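Local coordinates for tyrosine--tRNA ligase, mitochondrial (Emericella nidulans, PDB 5IHX), which probably attaches L-tyrosine to mitochondrial tRNA(Tyr) in an ATP-dependent reaction, as a class I aminoacyl-tRNA synthetase, at residues I189-M194 / A213-P218; R183-Y188 / M220-W225; D113-L118 / G239-G244. One frame throughout, in Å; residues are numbered along the deposited sequence.

Contact 1 (I189-M194 / A213-P218); sequences IRIGPM and AEFTYP. With TYR (tyrosine), chain C.
A buried Met-aromatic contact joins M194, on the short helix 191-196, to F215, near the start of helix 212-229, in the class I synthetase catalytic domain and at the subunit interface. It illustrates how a thioether can lay its methyl group over an aromatic face. The methyl carbon does most of the touching: M194 CE lies 3.8 Å from the centroid of the F215 ring and only 15° off its normal, a CH-pi contact displaced toward the rim. The sulfur stands farther back and oblique, with SD 4.8 Å from the same centroid. A bend at chi3 (63°) turns the methyl group over the ring, while M194 CB reaches CZ of F215 at 3.8 Å. I191 O lies at the ring edge, near its plane. F212 of the second subunit packs on M194 and its I191 on F215, while F248 of helix 243-259 also touches M194. On the same helix as F215, Y217 is directed toward the active site, its CG anti to the backbone N (chi1 -173°). The ammonium nitrogen of the bound tyrosine approaches the edge of the Y217 ring and donates a hydrogen bond to Y217 OH. Back at the buried contact, M194 CE also comes within 3.2 Å of the backbone O of F215.

Contact 2 (R183-Y188 / M220-W225); sequences RDLGAY and MQAWDW. With TYR (tyrosine), chain C.
With CG set anti to the backbone N (chi1 -166°), W223 sends its indole from helix 212-229 toward helix 178-186, where D184 and L185 receive it. D184 has the other setting, CG anti to its carbonyl carbon (chi1 -71°), and its carboxylate lies nearly coplanar with the indole, the planes 6° apart. The result is helix-helix packing in the class I catalytic domain, made at the edge of a ring. D184 CB meets W223 CH2 at 3.9 Å in the indole plane, and L185 CB meets the neighbouring edge carbon CZ3 at 4.2 Å. L185 also extends CD2 toward the methyl group of A222. W173 and W226 pack against the same indole, the latter edge-to-face.

Helix 212-229 also reads the substrate with Q221 and D224. OE1 of Q221 accepts a hydrogen bond from the ligand's ammonium nitrogen, while the amide lies over one face of the ligand's ring, near its CD1-CE1 side, and its NE2 bonds to Q236. The D224 carboxylate is held by N169, W172 and W173, which probably helps to position it for the phenol: the ligand's OH donates to D224 OD1 at 2.9 Å.

Contact 3 (D113-L118 / G239-G244); sequences DPTGRL and GSDQYG. With TYR (tyrosine), chain C.
D113 and Q242 meet each other and the ammonium group of the bound tyrosine at the same place, so the contact between the loop 113-118 and the start of helix 243-259 is also part of the substrate pocket. D113 OD1 accepts a hydrogen bond from the ligand N at 2.8 Å and another from Q242 NE2 at 3.2 Å. The second bond is fairly straight, with an N-H...O angle of 159°. The two side chains come from opposite directions and their flat groups are nearly perpendicular: OD1 lies nearly in the amide plane of Q242, whereas NE2 meets D113 from above its carboxylate plane, 39° out of it. The other end of the amide also faces the ligand, although the bond from the ligand N to Q242 OE1 is weak at 3.4 Å. A stronger partner of OE1 is the side-chain amide of N245, which helps fix the rotation of the Q242 group.

Behind this first shell, D113 OD2 is turned back on its own chain. It accepts from the backbone N of T115 at 3.1 Å, closing an Asx turn, and more weakly from T115 OG1. The Asx turn overlaps a type II beta turn from P114 to R117, with G116 in its positive-phi position. On the other side, Q242 ends the 3-10 segment 240-242 and sits at the N-cap position of helix 243-259, just after strand 235-238, as suits a Rossmann-type catalytic domain with substrate bound at the carboxyl ends of parallel strands.

Farther out, T115 and D241 approach at about a right angle. T115 reaches this position with chi1 at 63°, which places OG1 between its backbone N and carbonyl carbon; the hydroxyl touches without a hydrogen bond, OG1 standing 3.6 Å from Q242 NE2 and 3.9 Å from D241 OD2.

In the fold
Contacts 1 and 2 share helix 212-229 and are buried, packing it against the consecutive helices 191-196 and 178-186, where both touch the second subunit. Contact 3 is only partly buried and joins a loop to the start of helix 243-259, far apart in sequence, with no other protein chain touching it. The chemistry follows: apolar and aromatic packing joins the segments in contacts 1 and 2, whereas a polar side-chain bond joins them in contact 3. All three reach the same tyrosine. Contacts 1 and 3 meet where Y217 packs on D113 and P114, and contacts 2 and 3 where Q221 approaches Q242. Helix 212-229 packs on its neighbours while Y217, Q221 and D224 point to the ligand.

Contact 1 (I189-M194 / A213-P218)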
loop_
_atom_site.group_PDB
_atom_site.type_symbol
_atom_site.label_atom_id
_atom_site.label_comp_id
_atom_site.label_asym_id
_atom_site.label_seq_id
_atom_site.Cartn_x
_atom_site.Cartn_y
_atom_site.Cartn_z
ATOM N N ILE A 189 1.508 11.249 -6.682
ATOM C CA ILE A 189 2.116 11.803 -5.476
ATOM C C ILE A 189 3.628 11.645 -5.498
ATOM O O ILE A 189 4.143 10.537 -5.631
ATOM C CB ILE A 189 1.559 11.123 -4.202
ATOM C CG1 ILE A 189 0.053 11.361 -4.072
ATOM C CG2 ILE A 189 2.279 11.627 -2.952
ATOM C CD1 ILE A 189 -0.356 12.822 -3.988
ATOM N N ARG A 190 4.331 12.765 -5.354
ATOM C CA ARG A 190 5.786 12.755 -5.280
ATOM C C ARG A 190 6.217 12.498 -3.843
ATOM O O ARG A 190 5.672 13.090 -2.911
ATOM C CB ARG A 190 6.361 14.081 -5.786
ATOM C CG ARG A 190 6.041 14.377 -7.244
ATOM C CD ARG A 190 6.831 13.482 -8.190
ATOM N NE ARG A 190 6.147 13.292 -9.465
ATOM N N ILE A 191 7.195 11.617 -3.663
ATOM C CA ILE A 191 7.634 11.241 -2.324
ATOM C C ILE A 191 8.531 12.313 -1.708
ATOM O O ILE A 191 8.675 12.380 -0.490
ATOM C CB ILE A 191 8.387 9.890 -2.330
ATOM C CG1 ILE A 191 9.688 9.986 -3.137
ATOM C CG2 ILE A 191 7.481 8.788 -2.873
ATOM C CD1 ILE A 191 10.565 8.752 -3.034
ATOM N N GLY A 192 9.134 13.141 -2.556
ATOM C CA GLY A 192 10.014 14.206 -2.103
ATOM C C GLY A 192 9.388 15.106 -1.052
ATOM O O GLY A 192 9.887 15.191 0.070
ATOM N N PRO A 193 8.295 15.794 -1.414
ATOM C CA PRO A 193 7.549 16.632 -0.469
ATOM C C PRO A 193 7.103 15.866 0.778
ATOM O O PRO A 193 7.131 16.428 1.873
ATOM C CB PRO A 193 6.348 17.104 -1.292
ATOM C CG PRO A 193 6.842 17.100 -2.695
ATOM C CD PRO A 193 7.790 15.938 -2.792
ATOM N N MET A 194 6.687 14.613 0.612
ATOM C CA MET A 194 6.282 13.794 1.752
ATOM C C MET A 194 7.428 13.659 2.748
ATOM O O MET A 194 7.215 13.680 3.961
ATOM C CB MET A 194 5.836 12.402 1.299
ATOM C CG MET A 194 4.505 12.364 0.572
ATOM S SD MET A 194 4.038 10.691 0.083
ATOM C CE MET A 194 3.881 9.884 1.679
ATOM N N ALA A 213 4.489 1.385 6.126
ATOM C CA ALA A 213 3.090 1.518 6.522
ATOM C C ALA A 213 2.795 2.911 7.078
ATOM O O ALA A 213 1.820 3.550 6.678
ATOM C CB ALA A 213 2.733 0.455 7.545
ATOM N N GLU A 214 3.638 3.375 7.995
ATOM C CA GLU A 214 3.475 4.703 8.584
ATOM C C GLU A 214 3.591 5.789 7.524
ATOM O O GLU A 214 2.831 6.758 7.525
ATOM C CB GLU A 214 4.513 4.943 9.682
ATOM C CG GLU A 214 4.314 4.100 10.932
ATOM C CD GLU A 214 5.416 4.317 11.954
ATOM O OE1 GLU A 214 6.588 4.020 11.638
ATOM O OE2 GLU A 214 5.111 4.791 13.069
ATOM N N PHE A 215 4.554 5.618 6.626
ATOM C CA PHE A 215 4.789 6.561 5.538
ATOM C C PHE A 215 3.559 6.669 4.637
ATOM O O PHE A 215 3.323 7.704 4.016
ATOM C CB PHE A 215 6.020 6.122 4.737
ATOM C CG PHE A 215 6.499 7.137 3.739
ATOM C CD1 PHE A 215 6.988 8.363 4.158
ATOM C CD2 PHE A 215 6.494 6.850 2.384
ATOM C CE1 PHE A 215 7.441 9.295 3.242
ATOM C CE2 PHE A 215 6.949 7.776 1.462
ATOM C CZ PHE A 215 7.425 9.000 1.892
ATOM N N THR A 216 2.776 5.596 4.587
ATOM C CA THR A 216 1.595 5.528 3.731
ATOM C C THR A 216 0.349 6.126 4.392
ATOM O O THR A 216 -0.628 6.435 3.713
ATOM C CB THR A 216 1.293 4.061 3.338
ATOM O OG1 THR A 216 2.475 3.444 2.817
ATOM C CG2 THR A 216 0.180 3.972 2.297
ATOM N N TYR A 217 0.393 6.299 5.712
ATOM C CA TYR A 217 -0.791 6.704 6.474
ATOM C C TYR A 217 -1.482 7.951 5.899
ATOM O O TYR A 217 -2.706 7.965 5.768
ATOM C CB TYR A 217 -0.428 6.937 7.947
ATOM C CG TYR A 217 -1.634 7.190 8.828
ATOM C CD1 TYR A 217 -2.206 6.153 9.553
ATOM C CD2 TYR A 217 -2.205 8.455 8.930
ATOM C CE1 TYR A 217 -3.306 6.365 10.356
ATOM C CE2 TYR A 217 -3.308 8.675 9.733
ATOM C CZ TYR A 217 -3.855 7.626 10.444
ATOM O OH TYR A 217 -4.954 7.834 11.246
ATOM N N PRO A 218 -0.713 9.002 5.562
ATOM C CA PRO A 218 -1.348 10.184 4.961
ATOM C C PRO A 218 -2.193 9.861 3.727
ATOM O O PRO A 218 -3.235 10.485 3.521
ATOM C CB PRO A 218 -0.163 11.074 4.578
ATOM C CG PRO A 218 0.956 10.642 5.432
ATOM C CD PRO A 218 0.724 9.216 5.824
HETATM N N TYR C . -5.544 10.485 11.806
HETATM C CA TYR C . -6.508 11.040 12.799
HETATM C C TYR C . -5.942 10.954 14.212
HETATM O O TYR C . -6.288 11.749 15.088
HETATM C CB TYR C . -7.843 10.298 12.723
HETATM C CG TYR C . -8.384 10.179 11.320
HETATM C CD1 TYR C . -8.791 11.306 10.616
HETATM C CD2 TYR C . -8.487 8.943 10.695
HETATM C CE1 TYR C . -9.287 11.205 9.335
HETATM C CE2 TYR C . -8.980 8.831 9.414
HETATM C CZ TYR C . -9.380 9.965 8.738
HETATM O OH TYR C . -9.872 9.861 7.459
HETATM O OXT TYR C . -5.128 10.081 14.511
#

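Contact 2 (R183-Y188 / M220-W225)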
loop_
_atom_site.group_PDB
_atom_site.type_symbol
_atom_site.label_atom_id
_atom_site.label_comp_id
_atom_site.label_asym_id
_atom_site.label_seq_id
_atom_site.Cartn_x
_atom_site.Cartn_y
_atom_site.Cartn_z
ATOM N N ARG A 183 -2.963 3.534 -8.612
ATOM C CA ARG A 183 -3.395 4.033 -9.912
ATOM C C ARG A 183 -4.019 5.424 -9.807
ATOM O O ARG A 183 -3.692 6.321 -10.586
ATOM C CB ARG A 183 -4.402 3.069 -10.550
ATOM C CG ARG A 183 -5.228 3.695 -11.670
ATOM C CD ARG A 183 -6.041 2.665 -12.428
ATOM N NE ARG A 183 -6.990 1.973 -11.559
ATOM C CZ ARG A 183 -8.131 2.503 -11.128
ATOM N NH1 ARG A 183 -8.468 3.739 -11.474
ATOM N NH2 ARG A 183 -8.935 1.801 -10.343
ATOM N N ASP A 184 -4.916 5.600 -8.840
ATOM C CA ASP A 184 -5.723 6.817 -8.751
ATOM C C ASP A 184 -5.103 7.904 -7.874
ATOM O O ASP A 184 -5.501 9.066 -7.961
ATOM C CB ASP A 184 -7.119 6.476 -8.217
ATOM C CG ASP A 184 -7.964 5.715 -9.226
ATOM O OD1 ASP A 184 -7.712 5.843 -10.445
ATOM O OD2 ASP A 184 -8.886 4.988 -8.797
ATOM N N LEU A 185 -4.139 7.532 -7.036
ATOM C CA LEU A 185 -3.509 8.491 -6.128
ATOM C C LEU A 185 -1.990 8.366 -6.107
ATOM O O LEU A 185 -1.283 9.343 -6.347
ATOM C CB LEU A 185 -4.063 8.319 -4.708
ATOM C CG LEU A 185 -3.393 9.155 -3.612
ATOM C CD1 LEU A 185 -3.445 10.640 -3.940
ATOM C CD2 LEU A 185 -4.047 8.885 -2.265
ATOM N N GLY A 186 -1.490 7.166 -5.827
ATOM C CA GLY A 186 -0.063 6.951 -5.651
ATOM C C GLY A 186 0.792 7.378 -6.832
ATOM O O GLY A 186 1.922 7.834 -6.658
ATOM N N ALA A 187 0.250 7.237 -8.037
ATOM C CA ALA A 187 0.996 7.557 -9.252
ATOM C C ALA A 187 1.214 9.059 -9.414
ATOM O O ALA A 187 2.092 9.486 -10.164
ATOM C CB ALA A 187 0.272 6.999 -10.469
ATOM N N TYR A 188 0.417 9.855 -8.706
ATOM C CA TYR A 188 0.430 11.308 -8.862
ATOM C C TYR A 188 1.040 12.023 -7.657
ATOM O O TYR A 188 1.088 13.251 -7.620
ATOM C CB TYR A 188 -0.991 11.814 -9.096
ATOM C CG TYR A 188 -1.720 11.076 -10.195
ATOM C CD1 TYR A 188 -1.409 11.294 -11.531
ATOM C CD2 TYR A 188 -2.713 10.153 -9.897
ATOM C CE1 TYR A 188 -2.072 10.618 -12.538
ATOM C CE2 TYR A 188 -3.380 9.473 -10.895
ATOM C CZ TYR A 188 -3.054 9.707 -12.214
ATOM O OH TYR A 188 -3.718 9.029 -13.211
ATOM N N MET A 220 -3.775 7.075 3.158
ATOM C CA MET A 220 -4.989 6.406 3.616
ATOM C C MET A 220 -6.016 7.419 4.116
ATOM O O MET A 220 -7.203 7.319 3.801
ATOM C CB MET A 220 -4.671 5.399 4.720
ATOM C CG MET A 220 -3.839 4.216 4.260
ATOM S SD MET A 220 -3.541 3.024 5.580
ATOM C CE MET A 220 -5.166 2.290 5.766
ATOM N N GLN A 221 -5.559 8.395 4.893
ATOM C CA GLN A 221 -6.440 9.457 5.369
ATOM C C GLN A 221 -6.998 10.246 4.188
ATOM O O GLN A 221 -8.166 10.638 4.184
ATOM C CB GLN A 221 -5.708 10.386 6.337
ATOM C CG GLN A 221 -6.622 11.442 6.961
ATOM C CD GLN A 221 -6.154 11.918 8.329
ATOM O OE1 GLN A 221 -5.376 11.247 9.008
ATOM N NE2 GLN A 221 -6.637 13.084 8.741
ATOM N N ALA A 222 -6.153 10.484 3.191
ATOM C CA ALA A 222 -6.572 11.200 1.994
ATOM C C ALA A 222 -7.638 10.406 1.257
ATOM O O ALA A 222 -8.629 10.965 0.784
ATOM C CB ALA A 222 -5.387 11.459 1.085
ATOM N N TRP A 223 -7.431 9.098 1.158
ATOM C CA TRP A 223 -8.379 8.228 0.479
ATOM C C TRP A 223 -9.709 8.196 1.237
ATOM O O TRP A 223 -10.775 8.207 0.623
ATOM C CB TRP A 223 -7.802 6.818 0.324
ATOM C CG TRP A 223 -8.567 5.963 -0.642
ATOM C CD1 TRP A 223 -9.514 5.027 -0.342
ATOM C CD2 TRP A 223 -8.453 5.976 -2.069
ATOM N NE1 TRP A 223 -9.992 4.452 -1.496
ATOM C CE2 TRP A 223 -9.359 5.020 -2.570
ATOM C CE3 TRP A 223 -7.672 6.703 -2.974
ATOM C CZ2 TRP A 223 -9.504 4.770 -3.935
ATOM C CZ3 TRP A 223 -7.819 6.457 -4.327
ATOM C CH2 TRP A 223 -8.727 5.498 -4.794
ATOM N N ASP A 224 -9.641 8.148 2.569
ATOM C CA ASP A 224 -10.841 8.242 3.404
ATOM C C ASP A 224 -11.674 9.450 3.002
ATOM O O ASP A 224 -12.876 9.342 2.766
ATOM C CB ASP A 224 -10.486 8.356 4.887
ATOM C CG ASP A 224 -10.050 7.039 5.495
ATOM O OD1 ASP A 224 -9.535 7.068 6.632
ATOM O OD2 ASP A 224 -10.214 5.985 4.845
ATOM N N TRP A 225 -11.017 10.605 2.928
ATOM C CA TRP A 225 -11.682 11.850 2.568
ATOM C C TRP A 225 -12.310 11.728 1.186
ATOM O O TRP A 225 -13.470 12.094 0.987
ATOM C CB TRP A 225 -10.692 13.014 2.599
ATOM C CG TRP A 225 -11.338 14.369 2.608
ATOM C CD1 TRP A 225 -12.658 14.653 2.413
ATOM C CD2 TRP A 225 -10.687 15.626 2.831
ATOM N NE1 TRP A 225 -12.869 16.007 2.496
ATOM C CE2 TRP A 225 -11.675 16.628 2.751
ATOM C CE3 TRP A 225 -9.364 16.002 3.087
ATOM C CZ2 TRP A 225 -11.384 17.979 2.924
ATOM C CZ3 TRP A 225 -9.077 17.344 3.257
ATOM C CH2 TRP A 225 -10.083 18.317 3.173
HETATM N N TYR C . -5.544 10.485 11.806
HETATM C CA TYR C . -6.508 11.040 12.799
HETATM C C TYR C . -5.942 10.954 14.212
HETATM O O TYR C . -6.288 11.749 15.088
HETATM C CB TYR C . -7.843 10.298 12.723
HETATM C CG TYR C . -8.384 10.179 11.320
HETATM C CD1 TYR C . -8.791 11.306 10.616
HETATM C CD2 TYR C . -8.487 8.943 10.695
HETATM C CE1 TYR C . -9.287 11.205 9.335
HETATM C CE2 TYR C . -8.980 8.831 9.414
HETATM C CZ TYR C . -9.380 9.965 8.738
HETATM O OH TYR C . -9.872 9.861 7.459
HETATM O OXT TYR C . -5.128 10.081 14.511
#

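Contact 3 (D113-L118 / G239-G244)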
loop_
_atom_site.group_PDB
_atom_site.type_symbol
_atom_site.label_atom_id
_atom_site.label_comp_id
_atom_site.label_asym_id
_atom_site.label_seq_id
_atom_site.Cartn_x
_atom_site.Cartn_y
_atom_site.Cartn_z
ATOM N N ASP A 113 -1.369 6.549 13.171
ATOM C CA ASP A 113 -0.962 7.867 12.694
ATOM C C ASP A 113 0.394 8.262 13.286
ATOM O O ASP A 113 0.516 8.402 14.503
ATOM C CB ASP A 113 -2.017 8.914 13.058
ATOM C CG ASP A 113 -1.834 10.213 12.298
ATOM O OD1 ASP A 113 -2.801 10.999 12.219
ATOM O OD2 ASP A 113 -0.725 10.443 11.771
ATOM N N PRO A 114 1.420 8.442 12.431
ATOM C CA PRO A 114 2.758 8.756 12.949
ATOM C C PRO A 114 2.929 10.185 13.470
ATOM O O PRO A 114 3.963 10.481 14.069
ATOM C CB PRO A 114 3.662 8.530 11.731
ATOM C CG PRO A 114 2.782 8.773 10.562
ATOM C CD PRO A 114 1.430 8.266 10.965
ATOM N N THR A 115 1.942 11.049 13.247
ATOM C CA THR A 115 2.070 12.461 13.602
ATOM C C THR A 115 2.196 12.670 15.109
ATOM O O THR A 115 1.534 11.994 15.900
ATOM C CB THR A 115 0.870 13.283 13.093
ATOM O OG1 THR A 115 -0.332 12.829 13.728
ATOM C CG2 THR A 115 0.731 13.149 11.583
ATOM N N GLY A 116 3.050 13.614 15.493
ATOM C CA GLY A 116 3.269 13.932 16.893
ATOM C C GLY A 116 3.882 12.777 17.658
ATOM O O GLY A 116 3.639 12.613 18.854
ATOM N N ARG A 117 4.681 11.975 16.960
ATOM C CA ARG A 117 5.338 10.823 17.563
ATOM C C ARG A 117 6.726 10.632 16.967
ATOM O O ARG A 117 6.949 10.929 15.794
ATOM C CB ARG A 117 4.501 9.559 17.361
ATOM N N LEU A 118 7.655 10.151 17.788
ATOM C CA LEU A 118 8.993 9.806 17.322
ATOM C C LEU A 118 9.101 8.292 17.195
ATOM O O LEU A 118 9.536 7.775 16.166
ATOM C CB LEU A 118 10.059 10.358 18.273
ATOM C CG LEU A 118 10.207 11.884 18.284
ATOM C CD1 LEU A 118 11.177 12.326 19.370
ATOM C CD2 LEU A 118 10.662 12.408 16.926
ATOM N N GLY A 239 -8.027 17.719 14.983
ATOM C CA GLY A 239 -7.270 18.360 16.041
ATOM C C GLY A 239 -6.148 19.211 15.473
ATOM O O GLY A 239 -5.836 19.127 14.286
ATOM N N SER A 240 -5.545 20.036 16.324
ATOM C CA SER A 240 -4.467 20.935 15.913
ATOM C C SER A 240 -3.315 20.219 15.204
ATOM O O SER A 240 -2.751 20.742 14.244
ATOM C CB SER A 240 -3.926 21.685 17.129
ATOM O OG SER A 240 -3.592 20.779 18.165
ATOM N N ASP A 241 -2.970 19.025 15.674
ATOM C CA ASP A 241 -1.827 18.296 15.125
ATOM C C ASP A 241 -2.136 17.626 13.785
ATOM O O ASP A 241 -1.277 16.956 13.212
ATOM C CB ASP A 241 -1.348 17.236 16.120
ATOM C CG ASP A 241 -2.347 16.108 16.295
ATOM O OD1 ASP A 241 -3.565 16.365 16.186
ATOM O OD2 ASP A 241 -1.914 14.961 16.534
ATOM N N GLN A 242 -3.354 17.812 13.284
ATOM C CA GLN A 242 -3.778 17.174 12.040
ATOM C C GLN A 242 -3.641 18.097 10.834
ATOM O O GLN A 242 -4.075 17.750 9.736
ATOM C CB GLN A 242 -5.225 16.688 12.161
ATOM C CG GLN A 242 -5.394 15.509 13.102
ATOM C CD GLN A 242 -4.662 14.278 12.606
ATOM O OE1 GLN A 242 -4.884 13.824 11.482
ATOM N NE2 GLN A 242 -3.771 13.744 13.431
ATOM N N TYR A 243 -3.045 19.267 11.040
ATOM C CA TYR A 243 -2.868 20.228 9.955
ATOM C C TYR A 243 -2.171 19.584 8.759
ATOM O O TYR A 243 -2.642 19.693 7.628
ATOM C CB TYR A 243 -2.070 21.445 10.426
ATOM C CG TYR A 243 -2.025 22.552 9.399
ATOM C CD1 TYR A 243 -1.051 22.569 8.409
ATOM C CD2 TYR A 243 -2.964 23.573 9.409
ATOM C CE1 TYR A 243 -1.010 23.574 7.464
ATOM C CE2 TYR A 243 -2.933 24.583 8.468
ATOM C CZ TYR A 243 -1.953 24.579 7.498
ATOM O OH TYR A 243 -1.917 25.582 6.557
ATOM N N GLY A 244 -1.053 18.912 9.024
ATOM C CA GLY A 244 -0.283 18.253 7.984
ATOM C C GLY A 244 -1.083 17.247 7.177
ATOM O O GLY A 244 -1.069 17.287 5.946
HETATM N N TYR C . -5.544 10.485 11.806
HETATM C CA TYR C . -6.508 11.040 12.799
HETATM C C TYR C . -5.942 10.954 14.212
HETATM O O TYR C . -6.288 11.749 15.088
HETATM C CB TYR C . -7.843 10.298 12.723
HETATM C CG TYR C . -8.384 10.179 11.320
HETATM C CD1 TYR C . -8.791 11.306 10.616
HETATM C CD2 TYR C . -8.487 8.943 10.695
HETATM C CE1 TYR C . -9.287 11.205 9.335
HETATM C CE2 TYR C . -8.980 8.831 9.414
HETATM C CZ TYR C . -9.380 9.965 8.738
HETATM O OH TYR C . -9.872 9.861 7.459
HETATM O OXT TYR C . -5.128 10.081 14.511
#